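Local coordinates for bifunctional thiamine biosynthesis protein ThiDN (Methanocaldococcus jannaschii DSM 2661, PDB 2PHP), which probably phosphorylates hydroxymethylpyrimidine and its phosphate and, through the C-terminal ThiN part present here, condenses the resulting diphosphate with thiazole phosphate to thiamine monophosphate, at residues A51-R56 against G69-G74; E9-N14 against E39-P44; K45-V50 against A75-A80; L15-Y20 against D166-V171. All coordinates share one frame; numbering follows the deposited sequence.

Contact 1 (A51-R56 against G69-G74); sequences AALTGR and GDIEFG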
loop_
_atom_site.group_PDB
_atom_site.type_symbol
_atom_site.label_atom_id
_atom_site.label_comp_id
_atom_site.label_asym_id
_atom_site.label_seq_id
_atom_site.Cartn_x
_atom_site.Cartn_y
_atom_site.Cartn_z
ATOM N N ALA B 51 -11.191 -18.253 -0.796
ATOM C CA ALA B 51 -10.637 -16.903 -0.969
ATOM C C ALA B 51 -9.746 -16.486 0.203
ATOM O O ALA B 51 -9.980 -16.881 1.351
ATOM C CB ALA B 51 -11.754 -15.888 -1.146
ATOM N N ALA B 52 -8.730 -15.679 -0.101
ATOM C CA ALA B 52 -7.792 -15.192 0.912
ATOM C C ALA B 52 -6.891 -14.092 0.344
ATOM O O ALA B 52 -7.032 -13.720 -0.818
ATOM C CB ALA B 52 -6.947 -16.343 1.418
ATOM N N LEU B 53 -5.964 -13.583 1.155
ATOM C CA LEU B 53 -5.055 -12.527 0.706
ATOM C C LEU B 53 -4.060 -13.050 -0.309
ATOM O O LEU B 53 -3.569 -14.161 -0.178
ATOM C CB LEU B 53 -4.286 -11.928 1.891
ATOM C CG LEU B 53 -5.131 -11.161 2.905
ATOM C CD1 LEU B 53 -4.295 -10.750 4.098
ATOM C CD2 LEU B 53 -5.733 -9.950 2.233
ATOM N N THR B 54 -3.771 -12.244 -1.324
ATOM C CA THR B 54 -2.808 -12.619 -2.353
ATOM C C THR B 54 -1.416 -12.434 -1.740
ATOM O O THR B 54 -0.440 -13.022 -2.191
ATOM C CB THR B 54 -2.975 -11.736 -3.613
ATOM O OG1 THR B 54 -3.049 -10.357 -3.224
ATOM C CG2 THR B 54 -4.251 -12.117 -4.368
ATOM N N GLY B 55 -1.344 -11.604 -0.703
ATOM C CA GLY B 55 -0.092 -11.389 0.007
ATOM C C GLY B 55 -0.253 -12.083 1.351
ATOM O O GLY B 55 -0.655 -13.245 1.404
ATOM N N ARG B 56 0.040 -11.373 2.435
ATOM C CA ARG B 56 -0.101 -11.914 3.781
ATOM C C ARG B 56 -0.075 -10.784 4.793
ATOM O O ARG B 56 0.137 -9.631 4.430
ATOM C CB ARG B 56 1.022 -12.910 4.094
ATOM C CG ARG B 56 0.638 -14.359 3.760
ATOM C CD ARG B 56 1.512 -15.376 4.476
ATOM N NE ARG B 56 0.949 -16.720 4.354
ATOM C CZ ARG B 56 1.369 -17.784 5.035
ATOM N NH1 ARG B 56 2.370 -17.677 5.896
ATOM N NH2 ARG B 56 0.761 -18.954 4.877
ATOM N N GLY B 69 -1.800 -7.247 -0.093
ATOM C CA GLY B 69 -2.523 -7.934 -1.148
ATOM C C GLY B 69 -4.029 -7.730 -1.132
ATOM O O GLY B 69 -4.559 -6.942 -0.338
ATOM N N ASP B 70 -4.718 -8.449 -2.012
ATOM C CA ASP B 70 -6.167 -8.355 -2.136
ATOM C C ASP B 70 -6.813 -9.690 -1.837
ATOM O O ASP B 70 -6.154 -10.729 -1.857
ATOM C CB ASP B 70 -6.554 -7.952 -3.564
ATOM C CG ASP B 70 -5.800 -6.736 -4.046
ATOM O OD1 ASP B 70 -5.875 -5.686 -3.374
ATOM O OD2 ASP B 70 -5.133 -6.838 -5.096
ATOM N N ILE B 71 -8.113 -9.658 -1.568
ATOM C CA ILE B 71 -8.831 -10.883 -1.304
ATOM C C ILE B 71 -9.291 -11.433 -2.638
ATOM O O ILE B 71 -10.000 -10.766 -3.379
ATOM C CB ILE B 71 -10.039 -10.643 -0.405
ATOM C CG1 ILE B 71 -9.553 -10.246 0.983
ATOM C CG2 ILE B 71 -10.887 -11.894 -0.337
ATOM C CD1 ILE B 71 -10.661 -9.910 1.951
ATOM N N GLU B 72 -8.864 -12.650 -2.937
ATOM C CA GLU B 72 -9.223 -13.285 -4.183
ATOM C C GLU B 72 -9.332 -14.792 -3.989
ATOM O O GLU B 72 -8.623 -15.378 -3.155
ATOM C CB GLU B 72 -8.163 -12.978 -5.241
ATOM C CG GLU B 72 -7.982 -11.492 -5.511
ATOM C CD GLU B 72 -8.533 -11.075 -6.862
ATOM O OE1 GLU B 72 -9.703 -11.410 -7.162
ATOM O OE2 GLU B 72 -7.782 -10.408 -7.610
ATOM N N PHE B 73 -10.225 -15.411 -4.760
ATOM C CA PHE B 73 -10.401 -16.849 -4.708
ATOM C C PHE B 73 -9.174 -17.521 -5.314
ATOM O O PHE B 73 -8.608 -17.035 -6.291
ATOM C CB PHE B 73 -11.653 -17.261 -5.486
ATOM C CG PHE B 73 -12.905 -17.133 -4.695
ATOM C CD1 PHE B 73 -13.323 -18.173 -3.867
ATOM C CD2 PHE B 73 -13.636 -15.946 -4.714
ATOM C CE1 PHE B 73 -14.445 -18.032 -3.065
ATOM C CE2 PHE B 73 -14.761 -15.795 -3.912
ATOM C CZ PHE B 73 -15.169 -16.838 -3.087
ATOM N N GLY B 74 -8.775 -18.644 -4.733
ATOM C CA GLY B 74 -7.619 -19.353 -5.229
ATOM C C GLY B 74 -6.315 -18.736 -4.781
ATOM O O GLY B 74 -5.249 -19.214 -5.137
#

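Contact 2 (E9-N14 against E39-P44); sequences EKVIKN and ESLPFP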
loop_
_atom_site.group_PDB
_atom_site.type_symbol
_atom_site.label_atom_id
_atom_site.label_comp_id
_atom_site.label_asym_id
_atom_site.label_seq_id
_atom_site.Cartn_x
_atom_site.Cartn_y
_atom_site.Cartn_z
ATOM N N GLU B 9 -20.013 -13.644 -3.190
ATOM C CA GLU B 9 -20.145 -12.300 -2.635
ATOM C C GLU B 9 -20.161 -12.382 -1.111
ATOM O O GLU B 9 -19.497 -11.603 -0.422
ATOM C CB GLU B 9 -21.438 -11.642 -3.128
ATOM C CG GLU B 9 -21.608 -10.201 -2.674
ATOM C CD GLU B 9 -22.947 -9.602 -3.079
ATOM O OE1 GLU B 9 -23.475 -9.972 -4.152
ATOM O OE2 GLU B 9 -23.463 -8.749 -2.329
ATOM N N LYS B 10 -20.933 -13.323 -0.580
ATOM C CA LYS B 10 -20.997 -13.474 0.865
ATOM C C LYS B 10 -19.615 -13.739 1.456
ATOM O O LYS B 10 -19.234 -13.144 2.463
ATOM C CB LYS B 10 -21.966 -14.595 1.248
ATOM C CG LYS B 10 -22.104 -14.808 2.749
ATOM C CD LYS B 10 -22.854 -13.659 3.404
ATOM C CE LYS B 10 -22.992 -13.873 4.903
ATOM N NZ LYS B 10 -23.726 -12.755 5.559
ATOM N N VAL B 11 -18.861 -14.636 0.825
ATOM C CA VAL B 11 -17.516 -14.972 1.289
ATOM C C VAL B 11 -16.588 -13.754 1.248
ATOM O O VAL B 11 -15.868 -13.478 2.213
ATOM C CB VAL B 11 -16.900 -16.104 0.437
ATOM C CG1 VAL B 11 -15.409 -16.255 0.748
ATOM C CG2 VAL B 11 -17.626 -17.422 0.718
ATOM N N ILE B 12 -16.595 -13.033 0.131
ATOM C CA ILE B 12 -15.757 -11.846 0.007
ATOM C C ILE B 12 -16.125 -10.824 1.086
ATOM O O ILE B 12 -15.245 -10.204 1.676
ATOM C CB ILE B 12 -15.903 -11.189 -1.384
ATOM C CG1 ILE B 12 -15.314 -12.108 -2.462
ATOM C CG2 ILE B 12 -15.233 -9.811 -1.387
ATOM C CD1 ILE B 12 -13.867 -12.475 -2.260
ATOM N N LYS B 13 -17.422 -10.655 1.344
ATOM C CA LYS B 13 -17.868 -9.706 2.365
ATOM C C LYS B 13 -17.434 -10.124 3.777
ATOM O O LYS B 13 -17.084 -9.272 4.601
ATOM C CB LYS B 13 -19.395 -9.537 2.342
ATOM C CG LYS B 13 -19.942 -8.700 1.203
ATOM C CD LYS B 13 -21.412 -8.345 1.439
ATOM C CE LYS B 13 -22.039 -7.775 0.169
ATOM N NZ LYS B 13 -23.521 -7.856 0.173
ATOM N N ASN B 14 -17.458 -11.427 4.057
ATOM C CA ASN B 14 -17.059 -11.917 5.371
ATOM C C ASN B 14 -15.570 -11.684 5.589
ATOM O O ASN B 14 -15.157 -11.192 6.634
ATOM C CB ASN B 14 -17.375 -13.406 5.519
ATOM C CG ASN B 14 -18.857 -13.673 5.600
ATOM O OD1 ASN B 14 -19.622 -12.830 6.076
ATOM N ND2 ASN B 14 -19.275 -14.855 5.154
ATOM N N GLU B 39 -11.510 -18.186 3.595
ATOM C CA GLU B 39 -12.871 -18.662 3.781
ATOM C C GLU B 39 -13.314 -19.288 2.469
ATOM O O GLU B 39 -13.005 -18.779 1.382
ATOM C CB GLU B 39 -13.807 -17.515 4.157
ATOM C CG GLU B 39 -15.192 -17.986 4.617
ATOM C CD GLU B 39 -16.113 -16.833 5.004
ATOM O OE1 GLU B 39 -15.710 -15.998 5.849
ATOM O OE2 GLU B 39 -17.247 -16.762 4.471
ATOM N N SER B 40 -14.034 -20.399 2.574
ATOM C CA SER B 40 -14.504 -21.103 1.395
ATOM C C SER B 40 -16.008 -21.042 1.238
ATOM O O SER B 40 -16.746 -20.660 2.159
ATOM C CB SER B 40 -14.123 -22.575 1.476
ATOM O OG SER B 40 -14.947 -23.226 2.431
ATOM N N LEU B 41 -16.448 -21.433 0.048
ATOM C CA LEU B 41 -17.864 -21.526 -0.252
ATOM C C LEU B 41 -18.235 -22.850 0.420
ATOM O O LEU B 41 -17.352 -23.652 0.766
ATOM C CB LEU B 41 -18.071 -21.651 -1.760
ATOM C CG LEU B 41 -17.877 -20.422 -2.646
ATOM C CD1 LEU B 41 -17.775 -20.865 -4.108
ATOM C CD2 LEU B 41 -19.043 -19.455 -2.439
ATOM N N PRO B 42 -19.533 -23.103 0.626
ATOM C CA PRO B 42 -19.897 -24.374 1.261
ATOM C C PRO B 42 -19.466 -25.540 0.357
ATOM O O PRO B 42 -19.466 -25.403 -0.866
ATOM C CB PRO B 42 -21.419 -24.266 1.395
ATOM C CG PRO B 42 -21.638 -22.771 1.514
ATOM C CD PRO B 42 -20.707 -22.227 0.467
ATOM N N PHE B 43 -19.084 -26.668 0.958
ATOM C CA PHE B 43 -18.658 -27.846 0.201
ATOM C C PHE B 43 -17.651 -27.491 -0.899
ATOM O O PHE B 43 -17.873 -27.774 -2.081
ATOM C CB PHE B 43 -19.886 -28.530 -0.419
ATOM C CG PHE B 43 -20.918 -28.944 0.598
ATOM C CD1 PHE B 43 -20.691 -30.038 1.435
ATOM C CD2 PHE B 43 -22.072 -28.188 0.783
ATOM C CE1 PHE B 43 -21.594 -30.365 2.444
ATOM C CE2 PHE B 43 -22.978 -28.513 1.793
ATOM C CZ PHE B 43 -22.732 -29.605 2.626
ATOM N N PRO B 44 -16.517 -26.876 -0.523
ATOM C CA PRO B 44 -15.511 -26.502 -1.525
ATOM C C PRO B 44 -14.952 -27.698 -2.300
ATOM O O PRO B 44 -14.639 -28.734 -1.712
ATOM C CB PRO B 44 -14.446 -25.790 -0.693
ATOM C CG PRO B 44 -14.521 -26.517 0.628
ATOM C CD PRO B 44 -16.023 -26.626 0.845
#

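Contact 3 (K45-V50 against A75-A80); sequences KDFKDV and ASEHIA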
loop_
_atom_site.group_PDB
_atom_site.type_symbol
_atom_site.label_atom_id
_atom_site.label_comp_id
_atom_site.label_asym_id
_atom_site.label_seq_id
_atom_site.Cartn_x
_atom_site.Cartn_y
_atom_site.Cartn_z
ATOM N N LYS B 45 -14.833 -27.541 -3.617
ATOM C CA LYS B 45 -14.312 -28.596 -4.485
ATOM C C LYS B 45 -12.788 -28.606 -4.566
ATOM O O LYS B 45 -12.179 -29.658 -4.740
ATOM C CB LYS B 45 -14.910 -28.458 -5.889
ATOM C CG LYS B 45 -15.973 -29.515 -6.245
ATOM C CD LYS B 45 -17.146 -29.567 -5.250
ATOM C CE LYS B 45 -16.847 -30.422 -4.010
ATOM N NZ LYS B 45 -16.610 -31.863 -4.336
ATOM N N ASP B 46 -12.175 -27.433 -4.446
ATOM C CA ASP B 46 -10.719 -27.299 -4.488
ATOM C C ASP B 46 -10.333 -25.903 -3.998
ATOM O O ASP B 46 -11.210 -25.085 -3.713
ATOM C CB ASP B 46 -10.186 -27.529 -5.911
ATOM C CG ASP B 46 -10.836 -26.617 -6.936
ATOM O OD1 ASP B 46 -11.013 -25.412 -6.638
ATOM O OD2 ASP B 46 -11.164 -27.105 -8.042
ATOM N N PHE B 47 -9.032 -25.626 -3.918
ATOM C CA PHE B 47 -8.562 -24.337 -3.422
ATOM C C PHE B 47 -9.134 -23.139 -4.169
ATOM O O PHE B 47 -9.106 -22.020 -3.669
ATOM C CB PHE B 47 -7.028 -24.289 -3.430
ATOM C CG PHE B 47 -6.426 -23.935 -4.760
ATOM C CD1 PHE B 47 -6.157 -22.608 -5.085
ATOM C CD2 PHE B 47 -6.110 -24.927 -5.682
ATOM C CE1 PHE B 47 -5.576 -22.277 -6.306
ATOM C CE2 PHE B 47 -5.529 -24.605 -6.906
ATOM C CZ PHE B 47 -5.264 -23.281 -7.218
ATOM N N LYS B 48 -9.662 -23.378 -5.364
ATOM C CA LYS B 48 -10.247 -22.306 -6.163
ATOM C C LYS B 48 -11.553 -21.806 -5.543
ATOM O O LYS B 48 -11.982 -20.690 -5.814
ATOM C CB LYS B 48 -10.522 -22.784 -7.588
ATOM C CG LYS B 48 -9.297 -23.194 -8.381
ATOM C CD LYS B 48 -8.386 -22.017 -8.639
ATOM C CE LYS B 48 -7.738 -22.106 -10.024
ATOM N NZ LYS B 48 -7.045 -23.403 -10.284
ATOM N N ASP B 49 -12.191 -22.634 -4.721
ATOM C CA ASP B 49 -13.422 -22.231 -4.064
ATOM C C ASP B 49 -13.091 -21.560 -2.736
ATOM O O ASP B 49 -13.978 -21.300 -1.934
ATOM C CB ASP B 49 -14.334 -23.438 -3.807
ATOM C CG ASP B 49 -14.927 -24.017 -5.086
ATOM O OD1 ASP B 49 -14.892 -23.341 -6.135
ATOM O OD2 ASP B 49 -15.448 -25.155 -5.031
ATOM N N VAL B 50 -11.808 -21.280 -2.511
ATOM C CA VAL B 50 -11.365 -20.642 -1.268
ATOM C C VAL B 50 -10.748 -19.273 -1.531
ATOM O O VAL B 50 -9.874 -19.145 -2.388
ATOM C CB VAL B 50 -10.308 -21.508 -0.542
ATOM C CG1 VAL B 50 -9.947 -20.878 0.801
ATOM C CG2 VAL B 50 -10.834 -22.925 -0.356
ATOM N N ALA B 75 -6.384 -17.676 -3.988
ATOM C CA ALA B 75 -5.151 -17.041 -3.528
ATOM C C ALA B 75 -4.279 -17.961 -2.675
ATOM O O ALA B 75 -3.061 -17.977 -2.845
ATOM C CB ALA B 75 -5.448 -15.750 -2.759
ATOM N N SER B 76 -4.886 -18.743 -1.780
ATOM C CA SER B 76 -4.102 -19.611 -0.897
ATOM C C SER B 76 -4.346 -21.126 -0.906
ATOM O O SER B 76 -5.275 -21.615 -0.270
ATOM C CB SER B 76 -4.228 -19.106 0.554
ATOM O OG SER B 76 -3.484 -19.919 1.455
ATOM N N GLU B 77 -3.495 -21.870 -1.605
ATOM C CA GLU B 77 -3.619 -23.326 -1.626
ATOM C C GLU B 77 -3.334 -23.881 -0.230
ATOM O O GLU B 77 -4.002 -24.804 0.231
ATOM C CB GLU B 77 -2.631 -23.934 -2.616
ATOM C CG GLU B 77 -3.073 -23.834 -4.058
ATOM C CD GLU B 77 -1.943 -24.082 -5.030
ATOM O OE1 GLU B 77 -1.248 -25.108 -4.876
ATOM O OE2 GLU B 77 -1.751 -23.249 -5.949
ATOM N N HIS B 78 -2.341 -23.295 0.435
ATOM C CA HIS B 78 -1.922 -23.707 1.773
ATOM C C HIS B 78 -3.062 -23.773 2.793
ATOM O O HIS B 78 -3.360 -24.846 3.310
ATOM C CB HIS B 78 -0.829 -22.763 2.284
ATOM C CG HIS B 78 -0.277 -23.143 3.624
ATOM N ND1 HIS B 78 0.541 -24.236 3.809
ATOM C CD2 HIS B 78 -0.443 -22.580 4.847
ATOM C CE1 HIS B 78 0.855 -24.332 5.092
ATOM N NE2 HIS B 78 0.271 -23.341 5.741
ATOM N N ILE B 79 -3.692 -22.637 3.089
ATOM C CA ILE B 79 -4.794 -22.619 4.052
ATOM C C ILE B 79 -6.014 -23.338 3.472
ATOM O O ILE B 79 -6.865 -23.830 4.211
ATOM C CB ILE B 79 -5.209 -21.169 4.430
ATOM C CG1 ILE B 79 -4.020 -20.406 5.025
ATOM C CG2 ILE B 79 -6.351 -21.200 5.434
ATOM C CD1 ILE B 79 -3.547 -20.935 6.352
ATOM N N ALA B 80 -6.102 -23.393 2.146
ATOM C CA ALA B 80 -7.216 -24.074 1.503
ATOM C C ALA B 80 -7.174 -25.568 1.856
ATOM O O ALA B 80 -8.211 -26.178 2.119
ATOM C CB ALA B 80 -7.142 -23.889 -0.008
HETATM O O HOH W 1 -7.256 -20.292 -1.965
#

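Contact 4 (L15-Y20 against D166-V171); sequences LSYAIY and DAIEVV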
loop_
_atom_site.group_PDB
_atom_site.type_symbol
_atom_site.label_atom_id
_atom_site.label_comp_id
_atom_site.label_asym_id
_atom_site.label_seq_id
_atom_site.Cartn_x
_atom_site.Cartn_y
_atom_site.Cartn_z
ATOM N N LEU B 15 -14.766 -12.039 4.592
ATOM C CA LEU B 15 -13.320 -11.848 4.682
ATOM C C LEU B 15 -12.968 -10.370 4.837
ATOM O O LEU B 15 -12.122 -10.002 5.657
ATOM C CB LEU B 15 -12.632 -12.417 3.438
ATOM C CG LEU B 15 -12.424 -13.932 3.488
ATOM C CD1 LEU B 15 -12.111 -14.485 2.110
ATOM C CD2 LEU B 15 -11.302 -14.226 4.469
ATOM N N SER B 16 -13.622 -9.527 4.041
ATOM C CA SER B 16 -13.389 -8.093 4.082
ATOM C C SER B 16 -13.696 -7.506 5.457
ATOM O O SER B 16 -12.922 -6.694 5.977
ATOM C CB SER B 16 -14.241 -7.397 3.025
ATOM O OG SER B 16 -13.883 -7.841 1.729
ATOM N N TYR B 17 -14.815 -7.908 6.054
ATOM C CA TYR B 17 -15.153 -7.378 7.368
ATOM C C TYR B 17 -14.202 -7.937 8.420
ATOM O O TYR B 17 -13.833 -7.238 9.357
ATOM C CB TYR B 17 -16.602 -7.713 7.749
ATOM C CG TYR B 17 -17.002 -7.079 9.060
ATOM C CD1 TYR B 17 -17.028 -5.689 9.203
ATOM C CD2 TYR B 17 -17.312 -7.859 10.170
ATOM C CE1 TYR B 17 -17.352 -5.093 10.424
ATOM C CE2 TYR B 17 -17.637 -7.277 11.390
ATOM C CZ TYR B 17 -17.652 -5.897 11.509
ATOM O OH TYR B 17 -17.953 -5.320 12.720
ATOM N N ALA B 18 -13.806 -9.198 8.265
ATOM C CA ALA B 18 -12.878 -9.808 9.211
ATOM C C ALA B 18 -11.578 -9.009 9.237
ATOM O O ALA B 18 -10.995 -8.807 10.303
ATOM C CB ALA B 18 -12.590 -11.253 8.818
ATOM N N ILE B 19 -11.136 -8.550 8.063
ATOM C CA ILE B 19 -9.899 -7.778 7.947
ATOM C C ILE B 19 -10.079 -6.386 8.573
ATOM O O ILE B 19 -9.172 -5.862 9.237
ATOM C CB ILE B 19 -9.465 -7.617 6.453
ATOM C CG1 ILE B 19 -9.190 -8.986 5.828
ATOM C CG2 ILE B 19 -8.221 -6.747 6.356
ATOM C CD1 ILE B 19 -8.041 -9.734 6.468
ATOM N N TYR B 20 -11.249 -5.793 8.353
ATOM C CA TYR B 20 -11.555 -4.479 8.906
ATOM C C TYR B 20 -11.440 -4.559 10.431
ATOM O O TYR B 20 -10.968 -3.619 11.079
ATOM C CB TYR B 20 -12.966 -4.059 8.488
ATOM C CG TYR B 20 -13.500 -2.821 9.181
ATOM C CD1 TYR B 20 -13.184 -1.538 8.723
ATOM C CD2 TYR B 20 -14.330 -2.936 10.301
ATOM C CE1 TYR B 20 -13.688 -0.397 9.367
ATOM C CE2 TYR B 20 -14.834 -1.810 10.947
ATOM C CZ TYR B 20 -14.513 -0.547 10.479
ATOM O OH TYR B 20 -15.022 0.553 11.139
ATOM N N ASP B 166 -16.983 -19.023 9.623
ATOM C CA ASP B 166 -16.638 -18.009 8.632
ATOM C C ASP B 166 -15.505 -17.142 9.164
ATOM O O ASP B 166 -15.154 -17.217 10.348
ATOM C CB ASP B 166 -17.846 -17.142 8.247
ATOM C CG ASP B 166 -18.493 -16.468 9.436
ATOM O OD1 ASP B 166 -17.777 -15.835 10.248
ATOM O OD2 ASP B 166 -19.732 -16.562 9.544
ATOM N N ALA B 167 -14.932 -16.328 8.283
ATOM C CA ALA B 167 -13.804 -15.480 8.646
ATOM C C ALA B 167 -14.042 -14.574 9.853
ATOM O O ALA B 167 -13.129 -14.351 10.647
ATOM C CB ALA B 167 -13.372 -14.641 7.438
ATOM N N ILE B 168 -15.256 -14.045 9.982
ATOM C CA ILE B 168 -15.569 -13.160 11.093
ATOM C C ILE B 168 -15.529 -13.921 12.410
ATOM O O ILE B 168 -15.032 -13.413 13.414
ATOM C CB ILE B 168 -16.962 -12.515 10.935
ATOM C CG1 ILE B 168 -17.035 -11.750 9.609
ATOM C CG2 ILE B 168 -17.222 -11.561 12.103
ATOM C CD1 ILE B 168 -18.396 -11.134 9.307
ATOM N N GLU B 169 -16.045 -15.145 12.399
ATOM C CA GLU B 169 -16.047 -15.963 13.597
ATOM C C GLU B 169 -14.607 -16.285 13.989
ATOM O O GLU B 169 -14.269 -16.326 15.171
ATOM C CB GLU B 169 -16.813 -17.261 13.357
ATOM C CG GLU B 169 -17.187 -17.972 14.645
ATOM C CD GLU B 169 -17.955 -19.255 14.409
ATOM O OE1 GLU B 169 -17.330 -20.256 13.986
ATOM O OE2 GLU B 169 -19.186 -19.259 14.641
ATOM N N VAL B 170 -13.761 -16.510 12.987
ATOM C CA VAL B 170 -12.364 -16.822 13.237
ATOM C C VAL B 170 -11.650 -15.635 13.890
ATOM O O VAL B 170 -10.909 -15.799 14.866
ATOM C CB VAL B 170 -11.645 -17.202 11.929
ATOM C CG1 VAL B 170 -10.134 -17.228 12.146
ATOM C CG2 VAL B 170 -12.121 -18.566 11.466
ATOM N N VAL B 171 -11.884 -14.443 13.353
ATOM C CA VAL B 171 -11.261 -13.236 13.879
ATOM C C VAL B 171 -11.702 -12.923 15.311
ATOM O O VAL B 171 -10.916 -12.391 16.105
ATOM C CB VAL B 171 -11.532 -12.031 12.950
ATOM C CG1 VAL B 171 -11.244 -10.729 13.657
ATOM C CG2 VAL B 171 -10.635 -12.143 11.726
#

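Contact 1 (A51-R56 against G69-G74)
Ala51 sets its methyl squarely over the ring of Phe73. CB stands 3.7 Å from the ring centroid and only 4° off the ring normal, which meets the criterion for a CH-pi contact over the face. On the same side of the sheet, CG2 of Ile71 lies 4.2 Å from Ala51 CB, and Leu53 brings CD2 to 4.0 Å from Ile71 CG1, the two branched chains crossing at a slant. Beneath these side chains, strand 71-73, the outermost of this chain's sheet, pairs antiparallel with strand 50-53. Ala52 and Glu72 form its hydrogen-bonded pair, with Ala52 N to Glu72 O at 3.1 Å and the return bond from Glu72 N to Ala52 O at 3.0 Å.

Past the strand end Thr54 N donates to Asp70 O at 2.9 Å, and a side chain adds a second bond. Thr54 OG1 sits between its own backbone N and carbonyl carbon (chi1 48°), and there it accepts Asp70 N at 2.8 Å with an N-H...O angle of 162°. The same hydroxyl is hydrogen-bonded to Tyr66 OH of a second subunit, while Asp70 OD1 forms a salt bridge with Lys23 of a third. Leu15 and Ile12 of helix 8-22 cover the Ile71 side of the sheet, and Lys8 makes a cation-pi contact with Phe73. A serine in place of Phe73 would probably leave the Ala51 methyl without its flat partner and the Lys8 ammonium without its pi face. The chemistry implies a divided role: apolar packing faces the helix, whereas the Thr54 hydroxyl and Asp70 carboxylate reach neighbouring subunits, the hydroxyl also bonding within the pair.

Contact 2 (E9-N14 against E39-P44)
Helix 8-22 packs on the face of the mixed sheet here, with Val11 and Asn14 of the helix meeting Glu39 of strand 37-40 and Leu41 just beyond it. The polar link is one bond: Asn14 ND2 donates to Glu39 OE2 over 2.9 Å, nearly straight at 167°. It arrives on the syn lone pair of OE2, which lies close to the plane of the Asn14 amide. Amide and carboxylate are nevertheless turned 33° against each other. Asn14 CB sits tightly against the other oxygen, 3.1 Å from Glu39 OE1.

Glu39 reaches the helix because its CG is anti to the backbone N (chi1 -169°) and the chain stays extended beyond. Val11 slides past it in the opposite sense. Its CG1 rests 3.5 Å from the carbonyl Glu39 O, while CG2 lies 3.7 Å from Ser40 O and 4.0 Å from CD2 of Leu41. Ser40 points its side chain away from helix 8-22 and touches Ile83 of helix 77-87. Within helix 8-22, Glu9 OE2 takes Lys13 NZ in a salt bridge of 2.7 Å one turn on. Ile12 packs on Ile71 and Phe73 of its own chain and on Tyr17 of a third subunit.

Glu39 is gripped by more than Asn14, since Arg94 forms a salt bridge to OE2 and Ala167 N, at the start of helix 167-185, donates to OE1. Three donors on two oxygens satisfy this buried carboxylate and would be expected to fix its rotation, so it joins two helices to the sheet through a single side chain.

Contact 3 (K45-V50 against A75-A80)
Phe47 packs its side chain on Glu77 and Ala80, so that the short 3-10 turn 47-49, which leads into strand 50-53, lies against the first turn of helix 77-87. At its root, CB touches the methyl of Ala80, CB to CB at 3.4 Å. A chi1 of 83° puts CG between the backbone N and the carbonyl carbon of Phe47, which carries the ring across the side chain of Glu77. Phe47 CG lies 3.4 Å from Glu77 CG, which hangs over the centre of the ring, 11° off its normal, in a CH-pi contact. CD1 and CD2 lie beneath the same methylene at nearly equal distances. Farther out, CZ comes to 3.7 Å from Glu77 OE2, with the carboxylate plane tilted 40° to the ring. The opposite face is covered by the aliphatic part of Lys48, whose CG stands 4.1 Å above the plane of the Phe47 ring.

An alanine in place of Phe47 would keep the CB contact with Ala80 but would probably leave the Glu77 and Lys48 methylenes without the ring between them, freeing both chains to turn.

Val50 adds to the apolar side, its CG2 being 3.8 Å from Ala80 CB, and it also touches Ile83 and Leu84 of the same helix. The turn is closed by Val50 N to Phe47 O, while Ser76 occupies the N-cap of the helix. Between the two backbones a water lies 2.9 Å from Val50 O, to which it can donate, and weakly accepts from Ser76 N at 2.8 Å.

Contact 4 (L15-Y20 against D166-V171)
The Tyr17 ring meets Ile168 at its edge, and its two faces take no part in the meeting with 166-171. CD1 of Ile168 comes to 3.6 Å from Tyr17 CD2, close to the ring plane, and CG1 of the same residue lies in that plane at 3.9 Å from CD2. The two side chains cross at about a right angle, so the contact is made by the aliphatic end of Ile168 against one rim of the aromatic ring. Tyr17 reaches this place with CG anti to the backbone N (chi1 -176°). Tyr17 also packs on Tyr5 of a third subunit, and Ile168 on Lys13 of that subunit.

Two helices run almost side by side here, helix 8-22 and the C-terminal helix 167-185. Their local axes approach to 8.3 Å at an angle of 22° between N-to-C directions, and small residues permit that closeness. The Ala18 methyl enters between Ala167 and Val171, which lie one turn apart on the second helix. Its CB is 3.7 Å from Ala167 CB and 3.6 Å from Val171 CG2. Leu15, one turn before Ala18, sends CD2 to 3.6 Å from Ala167 CB, although its CB points away from the other helix. Ile37 of strand 37-40 touches both Ile19 and Val171.

Asp166 begins the second helix as its N-cap: OD1 accepts Glu169 N at 2.8 Å, with the donor nearly in line with the C-O bond and an N-H...O angle of 157°.

In the fold
From the N terminus, helix 8-22 supplies the first half of two contacts. Contact 2 closes first, at residues 39-44, seating the helix on strand 37-40. Contact 3 opens directly afterwards, and its loop, closed at 75-80, encloses contact 1, the antiparallel pairing of strands 50-53 and 71-73. Contact 4 opens at 15-20 and closes at 166-171, across most of the chain, so contacts 1 and 3 nest within it, whereas contact 2 crosses it. Contacts 1, 2 and 4 gather around helix 8-22 and reach the third subunit. Contact 3 joins the turn before strand 50-53 to the start of helix 77-87, its centre about 17 Å from that of contact 4.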